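PDB 3FFR: phosphoserine aminotransferase SerC from Cytophaga hutchinsonii ATCC 33406, which probably catalyses the pyridoxal-phosphate-dependent exchange of an amino group between glutamate and 3-phosphohydroxypyruvate, the transamination step of serine biosynthesis. Local coordinates for residues 76-81 / 222-228; 82-88 / 130-135; 152-156 / 177-183; 160-165 / 207-211. All blocks are in the same frame, centred on the assembly; numbering follows the deposited sequence. Where two conformers were deposited one is given.

In the fold
All four contacts lie in the large domain of a PLP-dependent aminotransferase, around its mixed seven-stranded sheet. Contact 2 belongs to the sheet itself, pairing neighbouring strands through backbone bonds, and contact 4 lays helix 206-217 on strand 163-167, the next strand across. Contact 1 ties helix 70-81 to the loop before helix 228-235 and is the most buried, with the second subunit close by; contact 3 joins two loops beside the central strands 163-167 and 184-188 and is partly open, with water between its backbones. Charges link them: Lys211 of contact 4 bridges to Glu132 of contact 2 and reaches Cys81 O of contact 1, while Arg207 of contact 4 pairs with Asp183 of contact 3.

Contact 1: residues 76-81 / 222-228; sequences RIIQNC and IGTYHTI
Asn80 OD1 takes the backbone N-H of Ile228 at 2.8 Å, fairly straight (164°), its donor above the carbonyl plane. Ile228 opens helix 228-235 behind its N-cap residue Thr227, whose side chain bonds to Ser230 N, so the end of helix 70-81 is fastened to the start of another helix in the large domain of this aminotransferase. The amide cannot easily turn over, because Asn80 ND2 donates to Arg76 O at 2.9 Å, in the amide's own plane. An asparagine suits the place by offering both an acceptor and a donor.

Gln79 fixes the rotation of the Arg76 guanidinium, its OE1 met by NH1 on a lone pair at 2.8 Å. Bent at chi2 (-45°), the arginine brings NH2 to a weak bond with Tyr225 OH, guanidinium and ring nearly perpendicular, and to a salt bridge with Glu75 of the second subunit. Glu72 accepts from both Arg76 NE and His226 ND1, which is likely to steady this buried charge. A water lies within bonding distance of Gln79 OE1 and Ile222 O.

Apolar groups close the rest: His226 CB lies over one guanidinium face, Ile222 CG2 rests against Gln79 O, and Ile228 CD1 packs 3.8 Å from Asn80 CB.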
# COMPACT_ATOMS: atom_id res chain seq x y z
N ARG A 76 -13.09 -0.29 -2.65
CA ARG A 76 -13.46 -1.66 -2.25
C ARG A 76 -14.85 -1.72 -1.65
O ARG A 76 -15.57 -2.73 -1.79
CB ARG A 76 -12.45 -2.29 -1.29
CG ARG A 76 -11.01 -2.33 -1.78
CD ARG A 76 -10.88 -2.78 -3.20
NE ARG A 76 -9.45 -2.86 -3.60
CZ ARG A 76 -9.05 -3.17 -4.83
NH1 ARG A 76 -9.95 -3.38 -5.78
NH2 ARG A 76 -7.75 -3.30 -5.08
N ILE A 77 -15.26 -0.66 -0.95
CA ILE A 77 -16.63 -0.60 -0.42
C ILE A 77 -17.66 -0.71 -1.53
O ILE A 77 -18.60 -1.52 -1.48
CB ILE A 77 -16.91 0.70 0.42
CG1 ILE A 77 -16.19 0.58 1.77
CG2 ILE A 77 -18.44 0.96 0.59
CD1 ILE A 77 -16.06 1.91 2.56
N ILE A 78 -17.45 0.07 -2.59
CA ILE A 78 -18.42 0.09 -3.69
C ILE A 78 -18.36 -1.23 -4.47
O ILE A 78 -19.40 -1.83 -4.81
CB ILE A 78 -18.23 1.33 -4.58
CG1 ILE A 78 -18.41 2.61 -3.76
CG2 ILE A 78 -19.24 1.33 -5.74
CD1 ILE A 78 -17.83 3.86 -4.44
N GLN A 79 -17.16 -1.72 -4.72
CA GLN A 79 -17.04 -2.99 -5.45
C GLN A 79 -17.62 -4.19 -4.77
O GLN A 79 -18.22 -5.07 -5.40
CB GLN A 79 -15.56 -3.31 -5.78
CG GLN A 79 -14.94 -2.30 -6.76
CD GLN A 79 -13.42 -2.45 -6.88
OE1 GLN A 79 -12.76 -2.95 -5.96
NE2 GLN A 79 -12.86 -2.01 -8.00
N ASN A 80 -17.43 -4.24 -3.46
CA ASN A 80 -17.90 -5.37 -2.65
C ASN A 80 -19.32 -5.31 -2.17
O ASN A 80 -19.93 -6.34 -1.90
CB ASN A 80 -17.02 -5.54 -1.42
CG ASN A 80 -15.69 -6.24 -1.73
OD1 ASN A 80 -15.60 -7.50 -1.72
ND2 ASN A 80 -14.63 -5.42 -1.93
N CYS A 81 -19.88 -4.10 -2.12
CA CYS A 81 -21.15 -3.92 -1.43
C CYS A 81 -22.28 -3.19 -2.13
O CYS A 81 -23.35 -3.07 -1.58
CB CYS A 81 -20.91 -3.24 -0.09
SG CYS A 81 -19.68 -4.04 0.99
N ILE A 222 -16.70 -9.02 -7.65
CA ILE A 222 -16.52 -8.10 -6.52
C ILE A 222 -15.04 -7.76 -6.32
O ILE A 222 -14.64 -7.09 -5.34
CB ILE A 222 -17.14 -8.58 -5.20
CG1 ILE A 222 -16.59 -9.97 -4.78
CG2 ILE A 222 -18.68 -8.56 -5.33
CD1 ILE A 222 -17.03 -10.39 -3.38
N GLY A 223 -14.24 -8.23 -7.29
CA GLY A 223 -12.82 -7.96 -7.29
C GLY A 223 -11.94 -9.19 -7.42
O GLY A 223 -12.34 -10.23 -7.90
N THR A 224 -10.72 -9.01 -6.90
CA THR A 224 -9.69 -10.06 -6.97
C THR A 224 -9.07 -10.29 -5.59
O THR A 224 -9.68 -10.96 -4.76
CB THR A 224 -8.62 -9.82 -8.06
OG1 THR A 224 -7.89 -8.62 -7.80
CG2 THR A 224 -9.25 -9.79 -9.49
N TYR A 225 -7.89 -9.74 -5.39
CA TYR A 225 -7.16 -9.95 -4.12
C TYR A 225 -7.81 -9.30 -2.93
O TYR A 225 -7.68 -9.79 -1.79
CB TYR A 225 -5.65 -9.54 -4.25
CG TYR A 225 -5.40 -8.07 -4.34
CD1 TYR A 225 -5.84 -7.32 -5.42
CD2 TYR A 225 -4.74 -7.42 -3.33
CE1 TYR A 225 -5.65 -5.95 -5.48
CE2 TYR A 225 -4.53 -6.04 -3.37
CZ TYR A 225 -5.00 -5.31 -4.44
OH TYR A 225 -4.82 -3.95 -4.48
N HIS A 226 -8.47 -8.18 -3.16
CA HIS A 226 -9.12 -7.46 -2.08
C HIS A 226 -10.64 -7.51 -2.08
O HIS A 226 -11.31 -6.55 -1.70
CB HIS A 226 -8.57 -6.04 -1.85
CG HIS A 226 -7.25 -6.03 -1.12
ND1 HIS A 226 -6.47 -4.89 -0.98
CD2 HIS A 226 -6.57 -7.03 -0.52
CE1 HIS A 226 -5.38 -5.19 -0.29
NE2 HIS A 226 -5.40 -6.49 -0.03
N THR A 227 -11.17 -8.65 -2.49
CA THR A 227 -12.57 -8.91 -2.20
C THR A 227 -12.63 -9.14 -0.70
O THR A 227 -11.64 -9.54 -0.07
CB THR A 227 -13.16 -10.16 -2.89
OG1 THR A 227 -12.60 -11.38 -2.32
CG2 THR A 227 -12.94 -10.09 -4.42
N ILE A 228 -13.80 -8.89 -0.11
CA ILE A 228 -13.97 -9.18 1.30
C ILE A 228 -13.67 -10.67 1.63
O ILE A 228 -12.93 -10.95 2.57
CB ILE A 228 -15.35 -8.71 1.83
CG1 ILE A 228 -15.32 -7.17 1.96
CG2 ILE A 228 -15.65 -9.32 3.23
CD1 ILE A 228 -16.69 -6.57 2.23
O HOH W 1 -12.52 -5.46 -4.78

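Contact 2: residues 82-88 / 130-135; sequences VEKKSFH and DAEIIC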
# COMPACT_ATOMS: atom_id res chain seq x y z
N VAL A 82 -22.04 -2.74 -3.35
CA VAL A 82 -23.06 -2.00 -4.08
C VAL A 82 -23.31 -2.59 -5.45
O VAL A 82 -22.42 -2.62 -6.29
CB VAL A 82 -22.71 -0.49 -4.27
CG1 VAL A 82 -23.92 0.25 -4.96
CG2 VAL A 82 -22.32 0.19 -2.92
N GLU A 83 -24.52 -3.07 -5.65
CA GLU A 83 -24.89 -3.60 -6.96
C GLU A 83 -25.28 -2.46 -7.89
O GLU A 83 -24.80 -2.37 -9.04
CB GLU A 83 -26.06 -4.59 -6.86
CG GLU A 83 -26.35 -5.26 -8.21
CD GLU A 83 -27.41 -6.36 -8.12
OE1 GLU A 83 -27.96 -6.56 -7.04
OE2 GLU A 83 -27.66 -7.03 -9.13
N LYS A 84 -26.12 -1.57 -7.39
CA LYS A 84 -26.68 -0.49 -8.20
C LYS A 84 -26.58 0.92 -7.64
O LYS A 84 -26.13 1.84 -8.31
CB LYS A 84 -28.17 -0.81 -8.46
CG LYS A 84 -28.40 -2.14 -9.16
CD LYS A 84 -29.84 -2.44 -9.45
CE LYS A 84 -29.97 -3.76 -10.18
NZ LYS A 84 -29.08 -3.78 -11.39
N LYS A 85 -27.01 1.08 -6.38
CA LYS A 85 -27.11 2.41 -5.77
C LYS A 85 -26.58 2.58 -4.38
O LYS A 85 -26.75 1.75 -3.50
CB LYS A 85 -28.60 2.82 -5.71
CG LYS A 85 -29.39 2.76 -7.03
CD LYS A 85 -30.72 3.48 -6.93
CE LYS A 85 -31.48 3.41 -8.24
NZ LYS A 85 -32.73 4.23 -8.20
N SER A 86 -25.90 3.71 -4.22
CA SER A 86 -25.42 4.13 -2.92
C SER A 86 -26.00 5.50 -2.57
O SER A 86 -26.58 6.18 -3.41
CB SER A 86 -23.91 4.21 -2.92
OG SER A 86 -23.48 5.14 -3.89
N PHE A 87 -25.81 5.88 -1.32
CA PHE A 87 -26.26 7.21 -0.80
C PHE A 87 -25.08 7.81 -0.06
O PHE A 87 -24.46 7.13 0.77
CB PHE A 87 -27.46 7.02 0.12
CG PHE A 87 -27.90 8.26 0.85
CD1 PHE A 87 -27.29 8.65 2.03
CD2 PHE A 87 -28.94 9.02 0.37
CE1 PHE A 87 -27.69 9.78 2.68
CE2 PHE A 87 -29.36 10.16 1.04
CZ PHE A 87 -28.73 10.55 2.17
N HIS A 88 -24.79 9.08 -0.36
CA HIS A 88 -23.67 9.77 0.26
C HIS A 88 -24.03 11.14 0.81
O HIS A 88 -24.67 11.91 0.14
CB HIS A 88 -22.56 10.01 -0.81
CG HIS A 88 -22.04 8.77 -1.46
ND1 HIS A 88 -20.75 8.29 -1.24
CD2 HIS A 88 -22.63 7.90 -2.31
CE1 HIS A 88 -20.60 7.16 -1.92
NE2 HIS A 88 -21.71 6.91 -2.58
N ASP A 130 -34.17 2.28 -1.85
CA ASP A 130 -33.34 1.47 -2.77
C ASP A 130 -31.84 1.77 -2.67
O ASP A 130 -31.03 1.21 -3.40
CB ASP A 130 -33.82 1.52 -4.22
CG ASP A 130 -33.73 2.88 -4.85
OD1 ASP A 130 -33.37 3.84 -4.13
OD2 ASP A 130 -34.04 2.98 -6.06
N ALA A 131 -31.48 2.67 -1.77
CA ALA A 131 -30.04 2.91 -1.46
C ALA A 131 -29.54 1.67 -0.70
O ALA A 131 -30.13 1.28 0.31
CB ALA A 131 -29.84 4.16 -0.60
N GLU A 132 -28.45 1.08 -1.18
CA GLU A 132 -27.91 -0.15 -0.59
C GLU A 132 -26.96 0.12 0.54
O GLU A 132 -26.76 -0.72 1.43
CB GLU A 132 -27.20 -1.00 -1.66
CG GLU A 132 -28.12 -1.42 -2.76
CD GLU A 132 -27.38 -2.01 -3.95
OE1 GLU A 132 -26.56 -2.92 -3.70
OE2 GLU A 132 -27.67 -1.61 -5.12
N ILE A 133 -26.31 1.27 0.44
CA ILE A 133 -25.34 1.70 1.45
C ILE A 133 -25.51 3.19 1.70
O ILE A 133 -26.03 3.91 0.84
CB ILE A 133 -23.87 1.35 1.08
CG1 ILE A 133 -23.33 2.31 0.01
CG2 ILE A 133 -23.73 -0.15 0.62
CD1 ILE A 133 -21.77 2.20 -0.22
N ILE A 134 -25.14 3.59 2.91
CA ILE A 134 -25.14 4.99 3.37
C ILE A 134 -23.69 5.29 3.73
O ILE A 134 -23.11 4.66 4.59
CB ILE A 134 -26.06 5.21 4.60
CG1 ILE A 134 -27.53 5.04 4.22
CG2 ILE A 134 -25.85 6.60 5.23
CD1 ILE A 134 -28.45 4.77 5.41
N CYS A 135 -23.16 6.33 3.11
CA CYS A 135 -21.75 6.74 3.32
C CYS A 135 -21.71 8.10 4.01
O CYS A 135 -22.11 9.13 3.45
CB CYS A 135 -21.00 6.82 2.01
SG CYS A 135 -20.88 5.24 1.13
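Glu132, the loop 83-84 and the start of strand 85-90 make the densest group of polar bonds. Three successive backbone N-H groups converge on one carboxylate: Glu83 N gives to OE1 of Glu132 at 2.8 Å, nearly straight at 171°, and Lys84 N to OE2 of Glu132 at 2.7 Å, both on syn sides. Lys85 N reaches that same OE2 from above the carboxylate plane. A glutamate suits the place, its two oxygens serving three N-H groups at the end of an extended chain, and Lys211 adds a salt bridge to OE1, which probably steadies the negative charge.

Among the backbone bonds, Glu132 N returns one to Lys85 O, Phe87 N donates to Ile133 O, and Cys135 N to Phe87 O at 2.8 Å. Phe87 and His88 thereby stand beside Ile134 and Cys135 in parallel register.

The charged pair is Lys85 with Asp130, the latter exposed. The lysine chain runs out extended, laying CD and CE against the carboxylate and bringing NZ to OD2 of Asp130 at 2.8 Å; Tyr110 OH bonds to both residues.

Apolar contacts fall on both faces of the sheet. On one, Phe87 lies beside Ile134, pointing the same way, and its CB touches Ala131 CB. On the other, Val82 CG2 presses tightly on Ile133 CD1 (3.4 Å), and Cys135 SG sits 4.0 Å from the centroid of the His88 ring, obliquely placed. His88 NE2 is bonded to Ser86 OG.

Neighbouring parallel strands 85-90 and 133-137, with helix 93-104 packed on the His88 face, are typical of the alpha/beta large domain of fold-type I PLP enzymes.

Contact 3: residues 152-156 / 177-183; sequences INTFR and FDWTKID
Arg156 starts with CG anti to the backbone N (chi1 165°) and then bends twice, at chi2 and chi3, which folds its guanidinium back to the carboxylate of Asp183. In the conformer described, NH2 meets OD2 of Asp183 at 2.6 Å, a salt bridge whose hydrogen bond is weak by angle; OD2 lies at the guanidinium edge, with the two planes 49° apart. The contact joins the type I turn 152-155, following helix 149-152, to the loop leading into strand 184-188, beside the central strands of the large domain's sheet. Arg207 bonds to the other oxygen of Asp183 and Ile164 N to OD2, so this buried acid is gripped from several sides.

Two waters fill in where the backbones do not meet. One donates to Ile152 O and Lys181 O and accepts weakly from Arg156 N; the second links Asn153 OD1 to Asp178 N. Asp178 itself closes an Asx turn, its OD1 taking Thr180 N at 2.9 Å and the hydroxyl of Thr180 too.

In the conformer described, the Asn153 amide lies across the Lys181 chain. A leucine here would probably leave that second water without its acceptor and weaken the tie to Asp178 N.

Branched Ile152 serves two apolar neighbours at once: CD1 abuts the Phe177 ring edge at CE1, while CG2 presses on CG2 of Ile182 at a tight 3.4 Å.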
# COMPACT_ATOMS: atom_id res chain seq x y z
N ILE A 152 -24.80 10.61 13.58
CA ILE A 152 -24.56 9.37 12.80
C ILE A 152 -25.62 8.31 13.15
O ILE A 152 -26.14 7.58 12.30
CB ILE A 152 -23.14 8.81 13.10
CG1 ILE A 152 -22.13 9.76 12.41
CG2 ILE A 152 -22.97 7.32 12.59
CD1 ILE A 152 -20.71 9.44 12.47
N ASN A 153 -25.94 8.27 14.44
CA ASN A 153 -26.84 7.26 14.98
C ASN A 153 -28.27 7.37 14.48
O ASN A 153 -29.07 6.46 14.68
CB ASN A 153 -26.85 7.27 16.52
CG ASN A 153 -25.60 6.67 17.12
OD1 ASN A 153 -24.81 6.03 16.42
ND2 ASN A 153 -25.42 6.87 18.43
N THR A 154 -28.59 8.49 13.85
CA THR A 154 -29.95 8.72 13.37
C THR A 154 -30.22 8.06 12.04
O THR A 154 -31.36 7.94 11.61
CB THR A 154 -30.29 10.21 13.18
OG1 THR A 154 -29.49 10.78 12.13
CG2 THR A 154 -30.12 10.98 14.48
N PHE A 155 -29.17 7.59 11.40
CA PHE A 155 -29.33 7.00 10.04
C PHE A 155 -29.86 5.58 9.98
O PHE A 155 -30.55 5.21 9.02
CB PHE A 155 -28.04 7.13 9.23
CG PHE A 155 -27.84 8.53 8.67
CD1 PHE A 155 -27.28 9.52 9.46
CD2 PHE A 155 -28.28 8.86 7.41
CE1 PHE A 155 -27.12 10.80 8.97
CE2 PHE A 155 -28.14 10.15 6.92
CZ PHE A 155 -27.56 11.12 7.71
N ARG A 156 -29.61 4.80 11.02
CA ARG A 156 -30.02 3.40 11.00
C ARG A 156 -31.48 3.22 10.72
O ARG A 156 -31.87 2.35 9.95
CB ARG A 156 -29.72 2.65 12.29
CG ARG A 156 -30.52 1.35 12.26
CD ARG A 156 -30.46 0.83 10.81
NE ARG A 156 -29.11 0.39 10.57
CZ ARG A 156 -28.45 0.33 9.41
NH1 ARG A 156 -28.97 0.73 8.25
NH2 ARG A 156 -27.23 -0.10 9.44
N PHE A 177 -17.98 5.23 18.65
CA PHE A 177 -19.14 4.71 17.94
C PHE A 177 -19.97 3.73 18.72
O PHE A 177 -19.49 3.02 19.60
CB PHE A 177 -18.75 4.09 16.57
CG PHE A 177 -18.17 5.10 15.61
CD1 PHE A 177 -19.01 6.02 14.96
CD2 PHE A 177 -16.81 5.20 15.42
CE1 PHE A 177 -18.50 6.99 14.14
CE2 PHE A 177 -16.29 6.17 14.57
CZ PHE A 177 -17.15 7.07 13.93
N ASP A 178 -21.25 3.77 18.39
CA ASP A 178 -22.18 2.73 18.82
C ASP A 178 -22.18 1.77 17.63
O ASP A 178 -22.75 2.06 16.57
CB ASP A 178 -23.58 3.29 19.04
CG ASP A 178 -24.58 2.21 19.41
OD1 ASP A 178 -24.37 1.02 19.12
OD2 ASP A 178 -25.61 2.59 19.98
N TRP A 179 -21.52 0.64 17.83
CA TRP A 179 -21.28 -0.31 16.74
C TRP A 179 -22.54 -1.01 16.30
O TRP A 179 -22.55 -1.67 15.28
CB TRP A 179 -20.21 -1.33 17.15
CG TRP A 179 -18.91 -0.66 17.51
CD1 TRP A 179 -18.37 -0.55 18.76
CD2 TRP A 179 -18.03 0.04 16.63
NE1 TRP A 179 -17.21 0.16 18.71
CE2 TRP A 179 -16.97 0.53 17.42
CE3 TRP A 179 -18.03 0.29 15.26
CZ2 TRP A 179 -15.93 1.26 16.88
CZ3 TRP A 179 -16.97 0.99 14.72
CH2 TRP A 179 -15.94 1.48 15.54
N THR A 180 -23.62 -0.85 17.05
CA THR A 180 -24.87 -1.49 16.66
C THR A 180 -25.67 -0.62 15.71
O THR A 180 -26.58 -1.12 15.04
CB THR A 180 -25.79 -1.80 17.87
OG1 THR A 180 -26.37 -0.60 18.38
CG2 THR A 180 -25.01 -2.57 18.98
N LYS A 181 -25.30 0.66 15.62
CA LYS A 181 -26.04 1.60 14.78
C LYS A 181 -25.42 1.89 13.43
O LYS A 181 -26.01 2.56 12.59
CB LYS A 181 -26.33 2.87 15.55
CG LYS A 181 -27.25 2.61 16.72
CD LYS A 181 -27.59 3.87 17.47
CE LYS A 181 -28.35 3.50 18.73
NZ LYS A 181 -29.49 2.57 18.44
N ILE A 182 -24.23 1.34 13.21
CA ILE A 182 -23.54 1.44 11.94
C ILE A 182 -23.06 0.04 11.57
O ILE A 182 -23.32 -0.92 12.31
CB ILE A 182 -22.38 2.45 11.95
CG1 ILE A 182 -21.29 2.01 12.94
CG2 ILE A 182 -22.90 3.90 12.21
CD1 ILE A 182 -20.04 2.87 12.90
N ASP A 183 -22.40 -0.08 10.43
CA ASP A 183 -21.93 -1.38 9.98
C ASP A 183 -20.42 -1.44 9.71
O ASP A 183 -19.83 -2.52 9.64
CB ASP A 183 -22.70 -1.80 8.73
CG ASP A 183 -24.21 -1.89 8.99
OD1 ASP A 183 -24.63 -2.89 9.66
OD2 ASP A 183 -24.96 -1.00 8.50
O HOH W 2 -27.17 5.05 12.35
O HOH W 3 -22.33 4.91 15.98

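Contact 4: residues 160-165 / 207-211; sequences KDALIF and RVIEK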
# COMPACT_ATOMS: atom_id res chain seq x y z
N LYS A 160 -33.30 0.71 7.16
CA LYS A 160 -32.82 -0.33 8.05
C LYS A 160 -31.93 -1.36 7.39
O LYS A 160 -31.06 -1.91 8.04
CB LYS A 160 -34.00 -0.97 8.79
CG LYS A 160 -34.64 0.12 9.69
CD LYS A 160 -35.76 -0.34 10.43
CE LYS A 160 -36.46 0.82 11.11
NZ LYS A 160 -37.09 1.71 10.11
N ASP A 161 -32.14 -1.58 6.10
CA ASP A 161 -31.40 -2.61 5.40
C ASP A 161 -30.08 -2.12 4.83
O ASP A 161 -29.20 -2.93 4.47
CB ASP A 161 -32.23 -3.25 4.30
CG ASP A 161 -33.21 -4.25 4.84
OD1 ASP A 161 -32.91 -4.86 5.89
OD2 ASP A 161 -34.27 -4.43 4.23
N ALA A 162 -29.93 -0.82 4.76
CA ALA A 162 -28.68 -0.25 4.19
C ALA A 162 -27.50 -0.59 5.09
O ALA A 162 -27.63 -0.76 6.31
CB ALA A 162 -28.79 1.25 4.03
N LEU A 163 -26.33 -0.70 4.45
CA LEU A 163 -25.08 -0.82 5.17
C LEU A 163 -24.56 0.58 5.38
O LEU A 163 -24.44 1.36 4.43
CB LEU A 163 -24.03 -1.60 4.39
CG LEU A 163 -24.41 -3.05 4.05
CD1 LEU A 163 -23.38 -3.56 3.00
CD2 LEU A 163 -24.49 -3.94 5.32
N ILE A 164 -24.27 0.92 6.64
CA ILE A 164 -23.75 2.24 7.00
C ILE A 164 -22.24 2.22 7.21
O ILE A 164 -21.72 1.55 8.11
CB ILE A 164 -24.48 2.84 8.25
CG1 ILE A 164 -25.98 2.93 7.99
CG2 ILE A 164 -23.92 4.25 8.57
CD1 ILE A 164 -26.81 3.38 9.22
N PHE A 165 -21.56 2.98 6.36
CA PHE A 165 -20.08 3.14 6.37
C PHE A 165 -19.73 4.54 6.84
O PHE A 165 -20.26 5.52 6.33
CB PHE A 165 -19.46 2.95 4.98
CG PHE A 165 -19.65 1.59 4.42
CD1 PHE A 165 -20.81 1.28 3.71
CD2 PHE A 165 -18.69 0.61 4.62
CE1 PHE A 165 -20.99 -0.03 3.22
CE2 PHE A 165 -18.85 -0.67 4.13
CZ PHE A 165 -20.02 -1.00 3.44
N ARG A 207 -22.90 -8.02 8.50
CA ARG A 207 -23.85 -7.58 7.45
C ARG A 207 -23.11 -7.17 6.16
O ARG A 207 -23.52 -7.46 5.02
CB ARG A 207 -24.75 -6.44 7.97
CG ARG A 207 -25.59 -6.83 9.18
CD ARG A 207 -26.55 -5.77 9.61
NE ARG A 207 -27.53 -5.50 8.58
CZ ARG A 207 -27.67 -4.35 7.92
NH1 ARG A 207 -26.94 -3.29 8.20
NH2 ARG A 207 -28.60 -4.25 6.98
N VAL A 208 -21.98 -6.52 6.36
CA VAL A 208 -21.16 -6.08 5.25
C VAL A 208 -20.59 -7.31 4.52
O VAL A 208 -20.67 -7.42 3.29
CB VAL A 208 -20.02 -5.14 5.72
CG1 VAL A 208 -19.15 -4.74 4.53
CG2 VAL A 208 -20.61 -3.84 6.37
N ILE A 209 -20.06 -8.24 5.31
CA ILE A 209 -19.45 -9.48 4.79
C ILE A 209 -20.51 -10.24 3.98
O ILE A 209 -20.29 -10.68 2.86
CB ILE A 209 -18.89 -10.34 5.95
CG1 ILE A 209 -17.66 -9.61 6.59
CG2 ILE A 209 -18.50 -11.75 5.45
CD1 ILE A 209 -17.33 -10.08 8.01
N GLU A 210 -21.69 -10.36 4.56
CA GLU A 210 -22.75 -11.14 3.90
C GLU A 210 -23.21 -10.50 2.60
O GLU A 210 -23.53 -11.20 1.63
CB GLU A 210 -23.93 -11.39 4.82
CG GLU A 210 -23.57 -12.43 5.88
CD GLU A 210 -22.96 -13.75 5.30
OE1 GLU A 210 -23.51 -14.33 4.31
OE2 GLU A 210 -21.93 -14.24 5.88
N LYS A 211 -23.19 -9.18 2.56
CA LYS A 211 -23.61 -8.50 1.32
C LYS A 211 -22.61 -8.84 0.20
O LYS A 211 -23.00 -9.11 -0.93
CB LYS A 211 -23.74 -6.97 1.52
CG LYS A 211 -24.04 -6.19 0.23
CD LYS A 211 -25.41 -6.50 -0.38
CE LYS A 211 -25.67 -5.72 -1.67
NZ LYS A 211 -25.88 -4.28 -1.44
O HOH W 4 -30.71 -6.38 6.04
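Leu163 and Val208 mark the nearest backbone approach, 6.6 Å between CA atoms, where helix 207-211 crosses strand 163-165. The two axes pass 9.6 Å apart, their directions 116° from each other.

Leu163 fits this gap with both its methyl branches: CD2 lies 3.7 Å from Arg207 CB and over one guanidinium face, while CD1 meets Lys211 CB. Val208 adds CG1, which comes from the helix to Phe165 CZ at 4.0 Å, and beta-branching sets its CG2 against Leu163.

Arg207 bends at chi3 (63°), turning its head to the loop before the strand. NH1 donates to Ala162 O at 3.2 Å, nearly straight at 169°, though from above that carbonyl plane; NH2 bonds weakly to Asp161 O, and a water links it to Asp161 OD1. The salt bridge from NH1 to Asp183 is its stronger tie. Replacing Arg207 by methionine would probably leave Asp183 with one charged mate fewer and cost Asp161 O and Ala162 O the bonds they take from this guanidinium.

Lys211 runs on to Glu132 and to Cys81 O, using a long aliphatic stem before its charge. A helix laid across the face of a central sheet, apolar beneath and charged at its margin, is typical of the three-layered alpha/beta large domain of fold-type I aminotransferases.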